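Local coordinates for cobalamin biosynthesis protein CobN (Mycobacterium tuberculosis, PDB 7C6O), which probably serves as the large catalytic subunit of cobaltochelatase, the enzyme that inserts cobalt into the corrin ring during cobalamin biosynthesis, at residues 1024-1029 / 1049-1054; 884-889 / 1075-1080; 1008-1011 / 1015-1018. One frame throughout, in Å; residues are numbered along the deposited sequence.

Contact 1: 1024-1029 / 1049-1054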
loop_
_atom_site.group_PDB
_atom_site.type_symbol
_atom_site.label_atom_id
_atom_site.label_comp_id
_atom_site.label_asym_id
_atom_site.label_seq_id
_atom_site.Cartn_x
_atom_site.Cartn_y
_atom_site.Cartn_z
ATOM N N GLN A 1024 -0.391 11.408 -25.171
ATOM C CA GLN A 1024 -1.483 12.264 -24.716
ATOM C C GLN A 1024 -2.214 11.646 -23.530
ATOM O O GLN A 1024 -2.545 12.343 -22.563
ATOM C CB GLN A 1024 -2.461 12.541 -25.860
ATOM C CG GLN A 1024 -3.635 13.417 -25.446
ATOM C CD GLN A 1024 -4.574 13.750 -26.591
ATOM O OE1 GLN A 1024 -4.362 13.333 -27.731
ATOM N NE2 GLN A 1024 -5.626 14.507 -26.290
ATOM N N VAL A 1025 -2.477 10.341 -23.583
ATOM C CA VAL A 1025 -3.135 9.681 -22.457
ATOM C C VAL A 1025 -2.212 9.658 -21.246
ATOM O O VAL A 1025 -2.614 10.013 -20.132
ATOM C CB VAL A 1025 -3.594 8.267 -22.854
ATOM C CG1 VAL A 1025 -4.043 7.488 -21.622
ATOM C CG2 VAL A 1025 -4.727 8.349 -23.873
ATOM N N TYR A 1026 -0.956 9.242 -21.446
ATOM C CA TYR A 1026 0.013 9.238 -20.351
ATOM C C TYR A 1026 0.112 10.609 -19.696
ATOM O O TYR A 1026 0.135 10.720 -18.465
ATOM C CB TYR A 1026 1.378 8.786 -20.873
ATOM C CG TYR A 1026 2.475 8.724 -19.832
ATOM C CD1 TYR A 1026 3.240 9.848 -19.529
ATOM C CD2 TYR A 1026 2.762 7.538 -19.169
ATOM C CE1 TYR A 1026 4.249 9.794 -18.584
ATOM C CE2 TYR A 1026 3.772 7.473 -18.226
ATOM C CZ TYR A 1026 4.511 8.604 -17.937
ATOM O OH TYR A 1026 5.514 8.545 -16.998
ATOM N N THR A 1027 0.148 11.669 -20.507
ATOM C CA THR A 1027 0.278 13.020 -19.971
ATOM C C THR A 1027 -1.016 13.498 -19.322
ATOM O O THR A 1027 -0.975 14.266 -18.355
ATOM C CB THR A 1027 0.711 13.974 -21.085
ATOM O OG1 THR A 1027 1.892 13.457 -21.715
ATOM C CG2 THR A 1027 1.011 15.356 -20.532
ATOM N N ALA A 1028 -2.167 13.050 -19.827
ATOM C CA ALA A 1028 -3.435 13.441 -19.219
ATOM C C ALA A 1028 -3.604 12.840 -17.831
ATOM O O ALA A 1028 -4.288 13.424 -16.982
ATOM C CB ALA A 1028 -4.601 13.024 -20.115
ATOM N N TRP A 1029 -2.997 11.681 -17.581
ATOM C CA TRP A 1029 -3.118 11.011 -16.295
ATOM C C TRP A 1029 -1.954 11.287 -15.355
ATOM O O TRP A 1029 -2.112 11.116 -14.143
ATOM C CB TRP A 1029 -3.245 9.494 -16.497
ATOM C CG TRP A 1029 -4.563 9.056 -17.076
ATOM C CD1 TRP A 1029 -5.104 9.439 -18.269
ATOM C CD2 TRP A 1029 -5.495 8.138 -16.490
ATOM N NE1 TRP A 1029 -6.315 8.821 -18.460
ATOM C CE2 TRP A 1029 -6.578 8.016 -17.385
ATOM C CE3 TRP A 1029 -5.516 7.405 -15.299
ATOM C CZ2 TRP A 1029 -7.675 7.196 -17.122
ATOM C CZ3 TRP A 1029 -6.604 6.586 -15.043
ATOM C CH2 TRP A 1029 -7.669 6.490 -15.950
ATOM N N ARG A 1049 9.422 19.238 -20.890
ATOM C CA ARG A 1049 10.808 19.694 -20.871
ATOM C C ARG A 1049 11.722 18.657 -20.229
ATOM O O ARG A 1049 12.812 18.381 -20.744
ATOM C CB ARG A 1049 10.918 21.034 -20.142
ATOM C CG ARG A 1049 10.184 22.172 -20.834
ATOM C CD ARG A 1049 10.409 23.503 -20.133
ATOM N NE ARG A 1049 11.742 24.033 -20.398
ATOM C CZ ARG A 1049 12.060 24.736 -21.481
ATOM N NH1 ARG A 1049 11.140 24.992 -22.401
ATOM N NH2 ARG A 1049 13.298 25.183 -21.644
ATOM N N GLN A 1050 11.293 18.064 -19.112
ATOM C CA GLN A 1050 12.136 17.094 -18.422
ATOM C C GLN A 1050 12.147 15.743 -19.132
ATOM O O GLN A 1050 13.195 15.093 -19.203
ATOM C CB GLN A 1050 11.684 16.930 -16.968
ATOM C CG GLN A 1050 11.470 18.238 -16.209
ATOM C CD GLN A 1050 12.607 19.234 -16.387
ATOM O OE1 GLN A 1050 13.777 18.858 -16.475
ATOM N NE2 GLN A 1050 12.261 20.518 -16.440
ATOM N N TYR A 1051 11.001 15.300 -19.657
ATOM C CA TYR A 1051 10.976 14.013 -20.349
ATOM C C TYR A 1051 11.823 14.038 -21.612
ATOM O O TYR A 1051 12.419 13.018 -21.974
ATOM C CB TYR A 1051 9.538 13.603 -20.678
ATOM C CG TYR A 1051 8.859 12.833 -19.568
ATOM C CD1 TYR A 1051 8.791 13.355 -18.283
ATOM C CD2 TYR A 1051 8.282 11.588 -19.802
ATOM C CE1 TYR A 1051 8.174 12.663 -17.259
ATOM C CE2 TYR A 1051 7.656 10.886 -18.780
ATOM C CZ TYR A 1051 7.608 11.433 -17.509
ATOM O OH TYR A 1051 6.993 10.758 -16.475
ATOM N N ARG A 1052 11.907 15.189 -22.289
ATOM C CA ARG A 1052 12.764 15.282 -23.464
ATOM C C ARG A 1052 14.225 15.012 -23.132
ATOM O O ARG A 1052 14.987 14.614 -24.021
ATOM C CB ARG A 1052 12.627 16.659 -24.127
ATOM C CG ARG A 1052 11.378 16.811 -24.986
ATOM C CD ARG A 1052 11.390 18.117 -25.774
ATOM N NE ARG A 1052 10.172 18.893 -25.558
ATOM C CZ ARG A 1052 9.113 18.876 -26.362
ATOM N NH1 ARG A 1052 9.113 18.125 -27.456
ATOM N NH2 ARG A 1052 8.054 19.620 -26.073
ATOM N N ARG A 1053 14.628 15.200 -21.876
ATOM C CA ARG A 1053 16.005 14.977 -21.460
ATOM C C ARG A 1053 16.273 13.559 -20.977
ATOM O O ARG A 1053 17.440 13.210 -20.765
ATOM C CB ARG A 1053 16.388 15.956 -20.345
ATOM C CG ARG A 1053 16.380 17.414 -20.763
ATOM C CD ARG A 1053 17.038 18.277 -19.701
ATOM N NE ARG A 1053 17.106 19.681 -20.094
ATOM C CZ ARG A 1053 16.307 20.629 -19.614
ATOM N NH1 ARG A 1053 15.378 20.326 -18.717
ATOM N NH2 ARG A 1053 16.443 21.882 -20.028
ATOM N N ILE A 1054 15.235 12.742 -20.792
ATOM C CA ILE A 1054 15.427 11.408 -20.232
ATOM C C ILE A 1054 16.266 10.570 -21.184
ATOM O O ILE A 1054 15.879 10.332 -22.335
ATOM C CB ILE A 1054 14.079 10.741 -19.944
ATOM C CG1 ILE A 1054 13.344 11.492 -18.832
ATOM C CG2 ILE A 1054 14.287 9.273 -19.571
ATOM C CD1 ILE A 1054 11.945 10.963 -18.560
#

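Contact 2: 884-889 / 1075-1080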
loop_
_atom_site.group_PDB
_atom_site.type_symbol
_atom_site.label_atom_id
_atom_site.label_comp_id
_atom_site.label_asym_id
_atom_site.label_seq_id
_atom_site.Cartn_x
_atom_site.Cartn_y
_atom_site.Cartn_z
ATOM N N SER A 884 10.220 5.232 -12.511
ATOM C CA SER A 884 8.869 5.070 -11.994
ATOM C C SER A 884 8.937 4.438 -10.610
ATOM O O SER A 884 9.629 3.435 -10.412
ATOM C CB SER A 884 8.026 4.213 -12.938
ATOM O OG SER A 884 7.832 4.869 -14.179
ATOM N N VAL A 885 8.220 5.028 -9.653
ATOM C CA VAL A 885 8.350 4.679 -8.242
ATOM C C VAL A 885 6.964 4.401 -7.679
ATOM O O VAL A 885 6.080 5.264 -7.749
ATOM C CB VAL A 885 9.044 5.797 -7.444
ATOM C CG1 VAL A 885 9.033 5.480 -5.964
ATOM C CG2 VAL A 885 10.473 5.996 -7.943
ATOM N N TRP A 886 6.782 3.216 -7.098
ATOM C CA TRP A 886 5.498 2.776 -6.573
ATOM C C TRP A 886 5.542 2.644 -5.056
ATOM O O TRP A 886 6.580 2.322 -4.471
ATOM C CB TRP A 886 5.086 1.429 -7.172
ATOM C CG TRP A 886 4.841 1.449 -8.645
ATOM C CD1 TRP A 886 4.531 2.533 -9.414
ATOM C CD2 TRP A 886 4.892 0.326 -9.532
ATOM N NE1 TRP A 886 4.382 2.152 -10.728
ATOM C CE2 TRP A 886 4.598 0.802 -10.826
ATOM C CE3 TRP A 886 5.160 -1.035 -9.359
ATOM C CZ2 TRP A 886 4.563 -0.037 -11.940
ATOM C CZ3 TRP A 886 5.124 -1.866 -10.465
ATOM C CH2 TRP A 886 4.826 -1.364 -11.739
ATOM N N GLY A 887 4.387 2.863 -4.427
ATOM C CA GLY A 887 4.308 2.716 -2.983
ATOM C C GLY A 887 4.489 1.280 -2.530
ATOM O O GLY A 887 5.141 1.017 -1.514
ATOM N N THR A 888 3.918 0.329 -3.277
ATOM C CA THR A 888 4.061 -1.073 -2.904
ATOM C C THR A 888 5.521 -1.507 -2.941
ATOM O O THR A 888 5.944 -2.332 -2.123
ATOM C CB THR A 888 3.187 -1.953 -3.810
ATOM O OG1 THR A 888 3.064 -3.261 -3.240
ATOM C CG2 THR A 888 3.771 -2.070 -5.217
ATOM N N SER A 889 6.317 -0.926 -3.846
ATOM C CA SER A 889 7.741 -1.238 -3.900
ATOM C C SER A 889 8.470 -0.697 -2.678
ATOM O O SER A 889 9.331 -1.378 -2.110
ATOM C CB SER A 889 8.353 -0.663 -5.177
ATOM O OG SER A 889 7.708 -1.177 -6.330
ATOM N N PHE A 1075 4.090 -2.135 -18.046
ATOM C CA PHE A 1075 4.053 -1.492 -19.356
ATOM C C PHE A 1075 3.393 -0.120 -19.279
ATOM O O PHE A 1075 3.756 0.779 -20.044
ATOM C CB PHE A 1075 3.379 -2.402 -20.399
ATOM C CG PHE A 1075 1.874 -2.258 -20.502
ATOM C CD1 PHE A 1075 1.300 -1.240 -21.256
ATOM C CD2 PHE A 1075 1.038 -3.182 -19.895
ATOM C CE1 PHE A 1075 -0.079 -1.120 -21.362
ATOM C CE2 PHE A 1075 -0.342 -3.074 -20.001
ATOM C CZ PHE A 1075 -0.902 -2.038 -20.735
ATOM N N GLN A 1076 2.455 0.074 -18.350
ATOM C CA GLN A 1076 1.808 1.378 -18.219
ATOM C C GLN A 1076 2.806 2.451 -17.803
ATOM O O GLN A 1076 2.889 3.516 -18.428
ATOM C CB GLN A 1076 0.670 1.306 -17.206
ATOM C CG GLN A 1076 -0.578 0.616 -17.699
ATOM C CD GLN A 1076 -1.787 1.005 -16.876
ATOM O OE1 GLN A 1076 -2.374 2.066 -17.084
ATOM N NE2 GLN A 1076 -2.159 0.152 -15.928
ATOM N N TYR A 1077 3.568 2.190 -16.741
ATOM C CA TYR A 1077 4.502 3.183 -16.218
ATOM C C TYR A 1077 5.814 3.180 -16.994
ATOM O O TYR A 1077 6.251 4.219 -17.504
ATOM C CB TYR A 1077 4.760 2.924 -14.731
ATOM C CG TYR A 1077 3.634 3.377 -13.835
ATOM C CD1 TYR A 1077 2.527 2.567 -13.615
ATOM C CD2 TYR A 1077 3.676 4.617 -13.210
ATOM C CE1 TYR A 1077 1.492 2.979 -12.797
ATOM C CE2 TYR A 1077 2.647 5.036 -12.391
ATOM C CZ TYR A 1077 1.560 4.213 -12.188
ATOM O OH TYR A 1077 0.537 4.626 -11.372
ATOM N N HIS A 1078 6.460 2.018 -17.081
ATOM C CA HIS A 1078 7.758 1.929 -17.742
ATOM C C HIS A 1078 7.618 2.133 -19.245
ATOM O O HIS A 1078 8.267 3.006 -19.832
ATOM C CB HIS A 1078 8.398 0.574 -17.434
ATOM C CG HIS A 1078 9.845 0.483 -17.797
ATOM N ND1 HIS A 1078 10.450 -0.709 -18.135
ATOM C CD2 HIS A 1078 10.817 1.425 -17.845
ATOM C CE1 HIS A 1078 11.728 -0.495 -18.388
ATOM N NE2 HIS A 1078 11.977 0.791 -18.216
ATOM N N GLY A 1079 6.767 1.332 -19.887
ATOM C CA GLY A 1079 6.538 1.510 -21.310
ATOM C C GLY A 1079 5.925 2.859 -21.634
ATOM O O GLY A 1079 6.247 3.467 -22.655
ATOM N N GLY A 1080 5.040 3.347 -20.763
ATOM C CA GLY A 1080 4.456 4.661 -20.976
ATOM C C GLY A 1080 5.490 5.770 -20.972
ATOM O O GLY A 1080 5.421 6.699 -21.784
HETATM O O HOH W 1 6.107 6.213 -15.716
#

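Contact 3: 1008-1011 / 1015-1018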
loop_
_atom_site.group_PDB
_atom_site.type_symbol
_atom_site.label_atom_id
_atom_site.label_comp_id
_atom_site.label_asym_id
_atom_site.label_seq_id
_atom_site.Cartn_x
_atom_site.Cartn_y
_atom_site.Cartn_z
ATOM N N LEU A 1008 -3.524 1.277 -19.621
ATOM C CA LEU A 1008 -4.291 0.036 -19.651
ATOM C C LEU A 1008 -5.681 0.276 -20.223
ATOM O O LEU A 1008 -6.160 -0.495 -21.064
ATOM C CB LEU A 1008 -4.389 -0.574 -18.254
ATOM C CG LEU A 1008 -5.219 -1.855 -18.143
ATOM C CD1 LEU A 1008 -4.653 -2.947 -19.038
ATOM C CD2 LEU A 1008 -5.292 -2.330 -16.699
ATOM N N GLN A 1009 -6.340 1.353 -19.784
ATOM C CA GLN A 1009 -7.641 1.703 -20.343
ATOM C C GLN A 1009 -7.541 1.969 -21.840
ATOM O O GLN A 1009 -8.412 1.552 -22.612
ATOM C CB GLN A 1009 -8.216 2.925 -19.621
ATOM C CG GLN A 1009 -8.711 2.652 -18.205
ATOM C CD GLN A 1009 -7.590 2.585 -17.178
ATOM O OE1 GLN A 1009 -6.424 2.818 -17.494
ATOM N NE2 GLN A 1009 -7.947 2.265 -15.938
ATOM N N LEU A 1010 -6.480 2.655 -22.268
ATOM C CA LEU A 1010 -6.322 2.967 -23.685
ATOM C C LEU A 1010 -6.143 1.698 -24.513
ATOM O O LEU A 1010 -6.811 1.510 -25.536
ATOM C CB LEU A 1010 -5.136 3.913 -23.885
ATOM C CG LEU A 1010 -4.942 4.424 -25.313
ATOM C CD1 LEU A 1010 -6.124 5.297 -25.736
ATOM C CD2 LEU A 1010 -3.630 5.184 -25.443
ATOM N N ILE A 1011 -5.245 0.810 -24.076
ATOM C CA ILE A 1011 -4.972 -0.414 -24.829
ATOM C C ILE A 1011 -6.218 -1.289 -24.901
ATOM O O ILE A 1011 -6.506 -1.902 -25.937
ATOM C CB ILE A 1011 -3.773 -1.162 -24.210
ATOM C CG1 ILE A 1011 -2.465 -0.746 -24.892
ATOM C CG2 ILE A 1011 -3.953 -2.670 -24.313
ATOM C CD1 ILE A 1011 -2.149 0.729 -24.806
ATOM N N SER A 1015 -8.609 2.489 -28.868
ATOM C CA SER A 1015 -8.876 3.758 -29.549
ATOM C C SER A 1015 -7.631 4.650 -29.561
ATOM O O SER A 1015 -7.606 5.752 -29.010
ATOM C CB SER A 1015 -10.057 4.467 -28.894
ATOM O OG SER A 1015 -11.248 3.711 -29.031
ATOM N N TRP A 1016 -6.590 4.147 -30.222
ATOM C CA TRP A 1016 -5.323 4.852 -30.364
ATOM C C TRP A 1016 -4.653 4.364 -31.639
ATOM O O TRP A 1016 -4.990 3.301 -32.166
ATOM C CB TRP A 1016 -4.410 4.628 -29.152
ATOM C CG TRP A 1016 -3.952 3.204 -29.018
ATOM C CD1 TRP A 1016 -4.630 2.173 -28.431
ATOM C CD2 TRP A 1016 -2.716 2.655 -29.490
ATOM N NE1 TRP A 1016 -3.887 1.016 -28.507
ATOM C CE2 TRP A 1016 -2.709 1.287 -29.152
ATOM C CE3 TRP A 1016 -1.611 3.191 -30.162
ATOM C CZ2 TRP A 1016 -1.644 0.446 -29.467
ATOM C CZ3 TRP A 1016 -0.554 2.355 -30.472
ATOM C CH2 TRP A 1016 -0.578 0.998 -30.126
ATOM N N ARG A 1017 -3.691 5.144 -32.136
ATOM C CA ARG A 1017 -3.038 4.819 -33.399
ATOM C C ARG A 1017 -1.520 4.985 -33.349
ATOM O O ARG A 1017 -0.779 4.163 -33.895
ATOM C CB ARG A 1017 -3.624 5.683 -34.523
ATOM C CG ARG A 1017 -2.673 5.944 -35.684
ATOM C CD ARG A 1017 -3.409 6.546 -36.868
ATOM N NE ARG A 1017 -4.209 7.706 -36.487
ATOM C CZ ARG A 1017 -5.180 8.220 -37.236
ATOM N NH1 ARG A 1017 -5.858 9.278 -36.813
ATOM N NH2 ARG A 1017 -5.480 7.670 -38.404
ATOM N N ASP A 1018 -1.036 6.052 -32.717
ATOM C CA ASP A 1018 0.387 6.360 -32.816
ATOM C C ASP A 1018 0.924 6.839 -31.469
ATOM O O ASP A 1018 0.222 6.841 -30.452
ATOM C CB ASP A 1018 0.627 7.385 -33.935
ATOM C CG ASP A 1018 -0.193 8.655 -33.759
ATOM O OD1 ASP A 1018 -0.732 8.893 -32.655
ATOM O OD2 ASP A 1018 -0.298 9.422 -34.739
HETATM O O HOH W 2 -5.022 -1.577 -28.104
#

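Contact 1: 1024-1029 / 1049-1054
Y1026 overlaps Y1051 at the phenol ends of the two side chains, which approach from opposite directions. Their hydroxyls share a hydrogen bond, Y1026 OH to Y1051 OH 2.7 Å, and either could be the donor. Each oxygen lies in the plane of the other ring, at its edge. Beside it the rims touch, Y1026 CE1 standing 3.6 Å from Y1051 CE2. With centroids 5.9 Å apart and planes turned by 59°, neither ring covers the face of the other, which rules out a stack. Y1026 reaches across because its CG is anti to the backbone N (chi1 -179°), directing the ring off helix 1019-1030. Within its own segment, Y1051 carries I1054 CD1 over one face, 3.7 Å above the plane and offset toward the rim; the type I turn from Y1051 to I1054 brings that methyl back.

Both tyrosines are buried, and the bond gives each hydroxyl a polar partner there. Helix 1072-1089 packs on both, and R939 makes a cation-pi contact with Y1026. The arrangement is a buried tyrosine hydroxyl pair joining helix 1019-1030 to the end of helix 1044-1051, beside strand 935-940 of the mixed sheet in an alpha/beta domain.

Contact 2: 884-889 / 1075-1080
W886 points the N-H edge of its indole into the face of Y1077, a T-shaped (edge-to-face) pair. NE1 sits over the centre of the phenol ring, 3.3 Å above its plane, and Y1077 CG, 3.4 Å from W886 NE1, lies in the plane of the indole. The planes stand at 75°, and the centroid of the five-membered ring is 4.5 Å from that of the tyrosine. Such a geometry directs the indole N-H at the pi cloud. The benzo edge follows alongside, W886 CZ2 coming to 3.7 Å from Y1077 CD1.

Y1077 leaves its helix toward the strand end. Its CG, anti to the carbonyl carbon (chi1 -77°), sends the ring that way, and chi2 near 84° turns a face to NE1. The tryptophan occupies the N-cap position of helix 887-893, immediately after strand 880-885. The contact therefore lies at the C-terminal end of a central parallel strand, where chain leaves the sheet for a helix. Helix 1072-1089, which packs across this end, lies between the parallel neighbouring strands 1056-1061 and 1094-1099 as the helix of a beta-alpha-beta crossover.

S884 comes to the edge of the same ring. Its OG is near the ring plane and 3.7 Å from Y1077 CB. A water links this side-chain hydroxyl to the backbone carbonyl of Y1077: it shares a hydrogen bond of 2.7 Å with S884 OG and donates to Y1077 O at the same length. K1059 adds a cation-pi contact to W886, and Y1074 meets the indole edge-to-face.

Contact 3: 1008-1011 / 1015-1018
I1011 O accepts two hydrogen bonds, one from a water at 2.6 Å and one from R1196 NH1. The same water accepts from W1016 NE1 at 2.9 Å, lying in the indole plane at the ring edge, so it bridges the end of helix 1007-1013 to the loop that follows. This link helps hold the indole's rotation. The placing of the ring is a matter of chi1: W1016 CG stands between the backbone N and the carbonyl carbon (66°), and the CD1-NE1 side of the ring comes back against the helix the chain has just left.

Apolar contact fills in beside the water. L1010 and W1016 cross at about a right angle, the leucine setting its branch against the base of the tryptophan, with L1010 CD2 3.8 Å from W1016 CB. Its other methyl, L1010 CD1, reaches S1015 O at 3.6 Å, and L1010 O itself comes to 3.7 Å from W1016 CD1. Two torsions of L1010, chi1 -174° and chi2 65°, together bring both methyls to the loop. I1011 makes the lighter contact: its CD1 and its CA each lie 4.1 Å from W1016 NE1, the CA oblique to the ring.

R1203 forms a cation-pi contact with W1016 and also bonds its carbonyl oxygen, while Y521 OH bonds S1015 O. L1010 also packs on L1022 and V1025 of helix 1019-1030. The whole is a compact helix-loop-helix connection, with the loop tryptophan folded back on the first helix.

How the contacts relate
Contacts 1 and 2 are buried, whereas contact 3 is partly buried. Their centres lie about 25, 14 and 27 Å from the chain centre, so contact 1 is buried although peripheral. Two elements tie them together. Helix 1019-1030 carries Y1026 of contact 1, and its V1025 CG2 packs 3.7 Å from L1010 CD2 of contact 3. Helix 1072-1089 supplies contact 2, and Y1026 CE2 rests 3.7 Å from G1080 C. A probable hydrogen bond of 2.9 Å from L1008 N to Q1076 OE1 joins contacts 2 and 3. The chemistry differs with place: a direct hydroxyl pair in contact 1, an aromatic T-shape with a bridging water in contact 2, and aliphatic packing plus a water in contact 3.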